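Local coordinates for AvmM (Streptomyces sp. NBRC 109436, PDB 7FE6), which catalyses macrocyclization in alchivemycin A biosynthesis, through dehydration and Michael-type addition, at residues Ile64-Arg69 with Ile148-Ala153; Glu75-Phe80 with Leu142-Gly147. All blocks are in the same frame, centred on the assembly; numbering follows the deposited sequence.

Contact 1: residues Ile64-Arg69 with Ile148-Ala153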
loop_
_atom_site.group_PDB
_atom_site.type_symbol
_atom_site.label_atom_id
_atom_site.label_comp_id
_atom_site.label_asym_id
_atom_site.label_seq_id
_atom_site.Cartn_x
_atom_site.Cartn_y
_atom_site.Cartn_z
ATOM N N ILE A 64 -14.500 -2.967 -10.668
ATOM C CA ILE A 64 -14.070 -1.832 -11.474
ATOM C C ILE A 64 -15.212 -0.832 -11.505
ATOM O O ILE A 64 -16.355 -1.207 -11.774
ATOM C CB ILE A 64 -13.647 -2.254 -12.886
ATOM C CG1 ILE A 64 -12.534 -3.308 -12.791
ATOM C CG2 ILE A 64 -13.197 -1.013 -13.663
ATOM C CD1 ILE A 64 -11.995 -3.758 -14.131
ATOM N N TRP A 65 -14.911 0.422 -11.189
ATOM C CA TRP A 65 -15.908 1.461 -10.965
ATOM C C TRP A 65 -15.515 2.715 -11.727
ATOM O O TRP A 65 -14.365 3.160 -11.645
ATOM C CB TRP A 65 -16.052 1.770 -9.472
ATOM C CG TRP A 65 -16.937 2.970 -9.138
ATOM C CD1 TRP A 65 -18.274 3.110 -9.404
ATOM C CD2 TRP A 65 -16.551 4.156 -8.409
ATOM N NE1 TRP A 65 -18.733 4.321 -8.914
ATOM C CE2 TRP A 65 -17.699 4.975 -8.297
ATOM C CE3 TRP A 65 -15.344 4.608 -7.859
ATOM C CZ2 TRP A 65 -17.676 6.210 -7.658
ATOM C CZ3 TRP A 65 -15.324 5.836 -7.222
ATOM C CH2 TRP A 65 -16.484 6.622 -7.127
ATOM N N PHE A 66 -16.457 3.271 -12.477
ATOM C CA PHE A 66 -16.305 4.592 -13.085
ATOM C C PHE A 66 -17.254 5.550 -12.383
ATOM O O PHE A 66 -18.463 5.316 -12.351
ATOM C CB PHE A 66 -16.597 4.565 -14.588
ATOM C CG PHE A 66 -15.543 3.864 -15.419
ATOM C CD1 PHE A 66 -14.403 3.338 -14.838
ATOM C CD2 PHE A 66 -15.700 3.743 -16.799
ATOM C CE1 PHE A 66 -13.440 2.698 -15.612
ATOM C CE2 PHE A 66 -14.735 3.105 -17.576
ATOM C CZ PHE A 66 -13.603 2.578 -16.978
ATOM N N SER A 67 -16.708 6.628 -11.831
ATOM C CA SER A 67 -17.533 7.585 -11.116
ATOM C C SER A 67 -18.223 8.578 -12.042
ATOM O O SER A 67 -19.149 9.271 -11.600
ATOM C CB SER A 67 -16.685 8.362 -10.119
ATOM O OG SER A 67 -15.901 9.300 -10.817
ATOM N N ASP A 68 -17.778 8.684 -13.301
ATOM C CA ASP A 68 -18.160 9.785 -14.180
ATOM C C ASP A 68 -18.808 9.314 -15.473
ATOM O O ASP A 68 -18.865 10.077 -16.442
ATOM C CB ASP A 68 -16.943 10.663 -14.479
ATOM C CG ASP A 68 -15.771 9.878 -15.048
ATOM O OD1 ASP A 68 -15.789 8.631 -14.979
ATOM O OD2 ASP A 68 -14.812 10.514 -15.542
ATOM N N ARG A 69 -19.320 8.090 -15.499
ATOM C CA ARG A 69 -20.102 7.574 -16.612
ATOM C C ARG A 69 -20.698 6.240 -16.199
ATOM O O ARG A 69 -20.152 5.547 -15.333
ATOM C CB ARG A 69 -19.243 7.427 -17.864
ATOM C CG ARG A 69 -17.971 6.645 -17.654
ATOM C CD ARG A 69 -17.046 6.878 -18.828
ATOM N NE ARG A 69 -17.651 6.431 -20.081
ATOM C CZ ARG A 69 -17.105 6.623 -21.276
ATOM N NH1 ARG A 69 -15.948 7.260 -21.389
ATOM N NH2 ARG A 69 -17.718 6.190 -22.364
ATOM N N ILE A 148 -12.313 4.429 -24.547
ATOM C CA ILE A 148 -13.094 4.632 -23.335
ATOM C C ILE A 148 -12.173 5.264 -22.302
ATOM O O ILE A 148 -11.002 4.883 -22.189
ATOM C CB ILE A 148 -13.745 3.318 -22.850
ATOM C CG1 ILE A 148 -14.760 3.590 -21.735
ATOM C CG2 ILE A 148 -12.695 2.291 -22.427
ATOM C CD1 ILE A 148 -15.729 2.420 -21.484
ATOM N N THR A 149 -12.670 6.296 -21.620
ATOM C CA THR A 149 -11.871 7.053 -20.668
ATOM C C THR A 149 -12.653 7.277 -19.381
ATOM O O THR A 149 -13.878 7.108 -19.333
ATOM C CB THR A 149 -11.458 8.421 -21.214
ATOM O OG1 THR A 149 -12.629 9.223 -21.420
ATOM C CG2 THR A 149 -10.671 8.272 -22.512
ATOM N N SER A 150 -11.922 7.667 -18.333
ATOM C CA SER A 150 -12.551 8.033 -17.075
ATOM C C SER A 150 -11.598 8.914 -16.277
ATOM O O SER A 150 -10.401 8.631 -16.209
ATOM C CB SER A 150 -12.932 6.787 -16.273
ATOM O OG SER A 150 -13.444 7.166 -15.015
ATOM N N GLU A 151 -12.131 9.957 -15.657
ATOM C CA GLU A 151 -11.308 10.878 -14.899
ATOM C C GLU A 151 -11.331 10.626 -13.392
ATOM O O GLU A 151 -10.595 11.288 -12.649
ATOM C CB GLU A 151 -11.711 12.304 -15.262
ATOM C CG GLU A 151 -11.191 12.601 -16.667
ATOM C CD GLU A 151 -9.673 12.372 -16.713
ATOM O OE1 GLU A 151 -8.978 13.103 -15.946
ATOM O OE2 GLU A 151 -9.191 11.427 -17.409
ATOM N N HIS A 152 -12.134 9.678 -12.926
ATOM C CA HIS A 152 -12.008 9.206 -11.553
ATOM C C HIS A 152 -12.644 7.826 -11.471
ATOM O O HIS A 152 -13.871 7.690 -11.545
ATOM C CB HIS A 152 -12.632 10.168 -10.545
ATOM C CG HIS A 152 -12.712 9.596 -9.162
ATOM N ND1 HIS A 152 -11.596 9.168 -8.469
ATOM C CD2 HIS A 152 -13.777 9.319 -8.369
ATOM C CE1 HIS A 152 -11.970 8.686 -7.295
ATOM N NE2 HIS A 152 -13.287 8.766 -7.210
ATOM N N ALA A 153 -11.802 6.816 -11.281
ATOM C CA ALA A 153 -12.200 5.427 -11.310
ATOM C C ALA A 153 -11.447 4.720 -10.200
ATOM O O ALA A 153 -10.482 5.248 -9.636
ATOM C CB ALA A 153 -11.896 4.791 -12.673
#
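The carbonyl oxygen of His152 is gripped by two donors of one residue: Ser67 N at 3.0 Å, nearly along the C=O axis, and Ser67 OG at 2.7 Å, tilted out of the carbonyl plane. One residue on, the carboxylate of Asp68 takes a bond at each oxygen, both on the syn side and about 20° out of its plane. Ser150 OG, anti to its backbone N (chi1 175°), donates to Asp68 OD1 at 2.8 Å, and Glu151 N reaches Asp68 OD2 at 2.7 Å, nearly straight. A leucine in place of Asp68 would probably leave Glu151 N and the Ser150 hydroxyl without this acceptor. The chain turns a corner at Glu151 and His152 into strand 153-162, which pairs antiparallel with strand 57-66 at the non-hydrogen-bonded pair Phe66 and Ala153. With its hydroxyl turned to Asp68, Ser150 keeps CB 3.9 Å over the Phe66 ring centroid, a CH-pi contact; Ile148 CD1 meets the ring at its edge. Arg69 NH1 donates to Thr149 O at 2.9 Å while Ile148 CG1 lies over one guanidinium face; Asp71 takes Arg69 NH2 in a salt bridge. His152 ND1 is hydrogen-bonded to NE2 of His139 of the second subunit.

Contact 2: residues Glu75-Phe80 with Leu142-Gly147; sequences EDFKLF and LAFREG
Lys78 and Ala143 form an antiparallel hydrogen-bonded pair whose four backbone polar atoms answer one another: Lys78 N gives to Ala143 O at 2.8 Å, and Ala143 N returns a bond to Lys78 O at 3.1 Å. Lys78 O also receives a CA-H...O contact from Leu142 CA. At the end of the ladder Arg145 N donates to Asp76 O at 3.0 Å, carrying the pairing beyond strand 135-144 into the 3-10 turn that precedes strand 77-83. The side chains of Asp76 and Arg145 run alongside each other, pointing the same way. Arg145 NE, with Asp76 OD1 in the guanidinium plane, makes a salt bridge at 3.1 Å, yet this oxygen is approached from well above the carboxylate plane; the two flat groups are turned 69° apart. The other oxygen, Asp76 OD2, accepts from Arg73 N, so both carboxylate oxygens have donors. On the face carrying Phe77, Leu79, Leu142 and Phe144 the contact is apolar. Phe77 CG stands between its backbone N and carbonyl carbon (chi1 55°), which lays the ring alongside Phe144; Phe77 CB comes within 3.6 Å of Phe144 CD1, and the ring planes are 57° apart. Leu142 CD1 crosses to Phe77 CD1 at 3.9 Å. Tyr197 of the third subunit packs on Lys78 and Arg145, and its OH adds a weak hydrogen bond to Ala143 O. Neighbouring sheet strands are thus joined by backbone bonds with an oily inner face, while one ion pair, probably steadied by the Arg73 amide, ties the start of strand 77-83 to the chain just beyond strand 135-144.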
loop_
_atom_site.group_PDB
_atom_site.type_symbol
_atom_site.label_atom_id
_atom_site.label_comp_id
_atom_site.label_asym_id
_atom_site.label_seq_id
_atom_site.Cartn_x
_atom_site.Cartn_y
_atom_site.Cartn_z
ATOM N N GLU A 75 -17.675 -6.303 -20.886
ATOM C CA GLU A 75 -17.153 -6.452 -22.240
ATOM C C GLU A 75 -16.166 -5.365 -22.655
ATOM O O GLU A 75 -15.403 -5.585 -23.599
ATOM C CB GLU A 75 -18.332 -6.462 -23.237
ATOM C CG GLU A 75 -19.250 -7.699 -23.162
ATOM C CD GLU A 75 -20.038 -7.792 -21.853
ATOM O OE1 GLU A 75 -20.720 -6.792 -21.503
ATOM O OE2 GLU A 75 -19.947 -8.858 -21.165
ATOM N N ASP A 76 -16.145 -4.213 -21.984
ATOM C CA ASP A 76 -15.310 -3.095 -22.432
ATOM C C ASP A 76 -13.858 -3.235 -21.998
ATOM O O ASP A 76 -13.043 -2.336 -22.271
ATOM C CB ASP A 76 -15.843 -1.763 -21.901
ATOM C CG ASP A 76 -17.191 -1.415 -22.458
ATOM O OD1 ASP A 76 -17.381 -1.563 -23.687
ATOM O OD2 ASP A 76 -18.063 -1.015 -21.648
ATOM N N PHE A 77 -13.530 -4.307 -21.288
ATOM C CA PHE A 77 -12.167 -4.549 -20.866
ATOM C C PHE A 77 -11.862 -6.040 -20.934
ATOM O O PHE A 77 -12.754 -6.891 -20.979
ATOM C CB PHE A 77 -11.919 -3.976 -19.464
ATOM C CG PHE A 77 -12.874 -4.468 -18.394
ATOM C CD1 PHE A 77 -12.565 -5.587 -17.622
ATOM C CD2 PHE A 77 -14.045 -3.772 -18.111
ATOM C CE1 PHE A 77 -13.422 -6.015 -16.619
ATOM C CE2 PHE A 77 -14.898 -4.200 -17.103
ATOM C CZ PHE A 77 -14.577 -5.323 -16.350
ATOM N N LYS A 78 -10.575 -6.336 -20.996
ATOM C CA LYS A 78 -10.087 -7.700 -20.931
ATOM C C LYS A 78 -9.417 -7.921 -19.585
ATOM O O LYS A 78 -8.708 -7.042 -19.078
ATOM C CB LYS A 78 -9.114 -7.996 -22.066
ATOM C CG LYS A 78 -9.785 -8.079 -23.389
ATOM C CD LYS A 78 -8.812 -8.462 -24.459
ATOM C CE LYS A 78 -9.509 -8.456 -25.792
ATOM N NZ LYS A 78 -10.583 -9.498 -25.895
ATOM N N LEU A 79 -9.664 -9.097 -19.005
ATOM C CA LEU A 79 -9.270 -9.380 -17.631
ATOM C C LEU A 79 -8.776 -10.815 -17.542
ATOM O O LEU A 79 -9.542 -11.749 -17.793
ATOM C CB LEU A 79 -10.441 -9.153 -16.668
ATOM C CG LEU A 79 -10.139 -8.544 -15.288
ATOM C CD1 LEU A 79 -11.292 -8.798 -14.321
ATOM C CD2 LEU A 79 -8.839 -9.037 -14.716
ATOM N N PHE A 80 -7.505 -10.988 -17.185
ATOM C CA PHE A 80 -6.923 -12.300 -16.920
ATOM C C PHE A 80 -6.327 -12.320 -15.525
ATOM O O PHE A 80 -5.865 -11.291 -15.008
ATOM C CB PHE A 80 -5.822 -12.655 -17.921
ATOM C CG PHE A 80 -6.330 -12.979 -19.285
ATOM C CD1 PHE A 80 -6.761 -11.958 -20.140
ATOM C CD2 PHE A 80 -6.366 -14.302 -19.724
ATOM C CE1 PHE A 80 -7.228 -12.255 -21.411
ATOM C CE2 PHE A 80 -6.835 -14.623 -21.006
ATOM C CZ PHE A 80 -7.277 -13.603 -21.850
ATOM N N LEU A 142 -4.861 -6.530 -17.080
ATOM C CA LEU A 142 -6.034 -5.711 -17.320
ATOM C C LEU A 142 -5.753 -4.756 -18.463
ATOM O O LEU A 142 -4.661 -4.182 -18.556
ATOM C CB LEU A 142 -6.419 -4.917 -16.082
ATOM C CG LEU A 142 -7.602 -3.967 -16.212
ATOM C CD1 LEU A 142 -8.853 -4.727 -16.606
ATOM C CD2 LEU A 142 -7.805 -3.225 -14.910
ATOM N N ALA A 143 -6.747 -4.610 -19.337
ATOM C CA ALA A 143 -6.681 -3.694 -20.462
ATOM C C ALA A 143 -8.088 -3.195 -20.744
ATOM O O ALA A 143 -9.015 -3.998 -20.877
ATOM C CB ALA A 143 -6.083 -4.381 -21.700
ATOM N N PHE A 144 -8.251 -1.881 -20.829
ATOM C CA PHE A 144 -9.506 -1.320 -21.299
ATOM C C PHE A 144 -9.419 -1.087 -22.792
ATOM O O PHE A 144 -8.347 -0.796 -23.329
ATOM C CB PHE A 144 -9.835 -0.021 -20.587
ATOM C CG PHE A 144 -10.088 -0.197 -19.132
ATOM C CD1 PHE A 144 -11.374 -0.479 -18.669
ATOM C CD2 PHE A 144 -9.047 -0.117 -18.221
ATOM C CE1 PHE A 144 -11.609 -0.651 -17.311
ATOM C CE2 PHE A 144 -9.277 -0.291 -16.868
ATOM C CZ PHE A 144 -10.553 -0.555 -16.412
ATOM N N ARG A 145 -10.552 -1.238 -23.470
ATOM C CA ARG A 145 -10.540 -1.016 -24.901
ATOM C C ARG A 145 -10.198 0.443 -25.178
ATOM O O ARG A 145 -10.470 1.333 -24.367
ATOM C CB ARG A 145 -11.893 -1.390 -25.522
ATOM C CG ARG A 145 -13.057 -0.514 -25.077
ATOM C CD ARG A 145 -14.343 -0.873 -25.822
ATOM N NE ARG A 145 -15.439 0.047 -25.525
ATOM C CZ ARG A 145 -15.526 1.277 -26.022
ATOM N NH1 ARG A 145 -14.575 1.737 -26.826
ATOM N NH2 ARG A 145 -16.552 2.055 -25.713
ATOM N N GLU A 146 -9.558 0.674 -26.321
ATOM C CA GLU A 146 -9.289 2.029 -26.768
ATOM C C GLU A 146 -10.596 2.795 -26.892
ATOM O O GLU A 146 -11.647 2.229 -27.211
ATOM C CB GLU A 146 -8.578 1.995 -28.116
ATOM C CG GLU A 146 -7.111 1.659 -28.031
ATOM C CD GLU A 146 -6.459 1.559 -29.400
ATOM O OE1 GLU A 146 -7.114 1.941 -30.401
ATOM O OE2 GLU A 146 -5.281 1.126 -29.465
ATOM N N GLY A 147 -10.531 4.098 -26.656
ATOM C CA GLY A 147 -11.698 4.914 -26.866
ATOM C C GLY A 147 -12.649 5.008 -25.697
ATOM O O GLY A 147 -13.733 5.585 -25.851
#

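How the contacts relate
From the N terminus, strand 57-66 runs into Ile64-Arg69, the first half of contact 1; a short link then leads to Glu75-Phe80, the first half of contact 2. The chain returns along strand 135-144 to Leu142-Gly147, closing the inner loop of contact 2, and Ile148-Ala153 follows directly to close the outer loop of contact 1. The loops nest without crossing. Contact 1 joins neighbouring strands of one sheet, contact 2 those of the other, so the 145-152 passage bridges the two layers of a beta-sandwich. Between them the side chains meet: Ile64 CD1 packs on Phe77 CE1 at 3.6 Å, and Phe66 CZ on Phe144 CE1 at 3.8 Å.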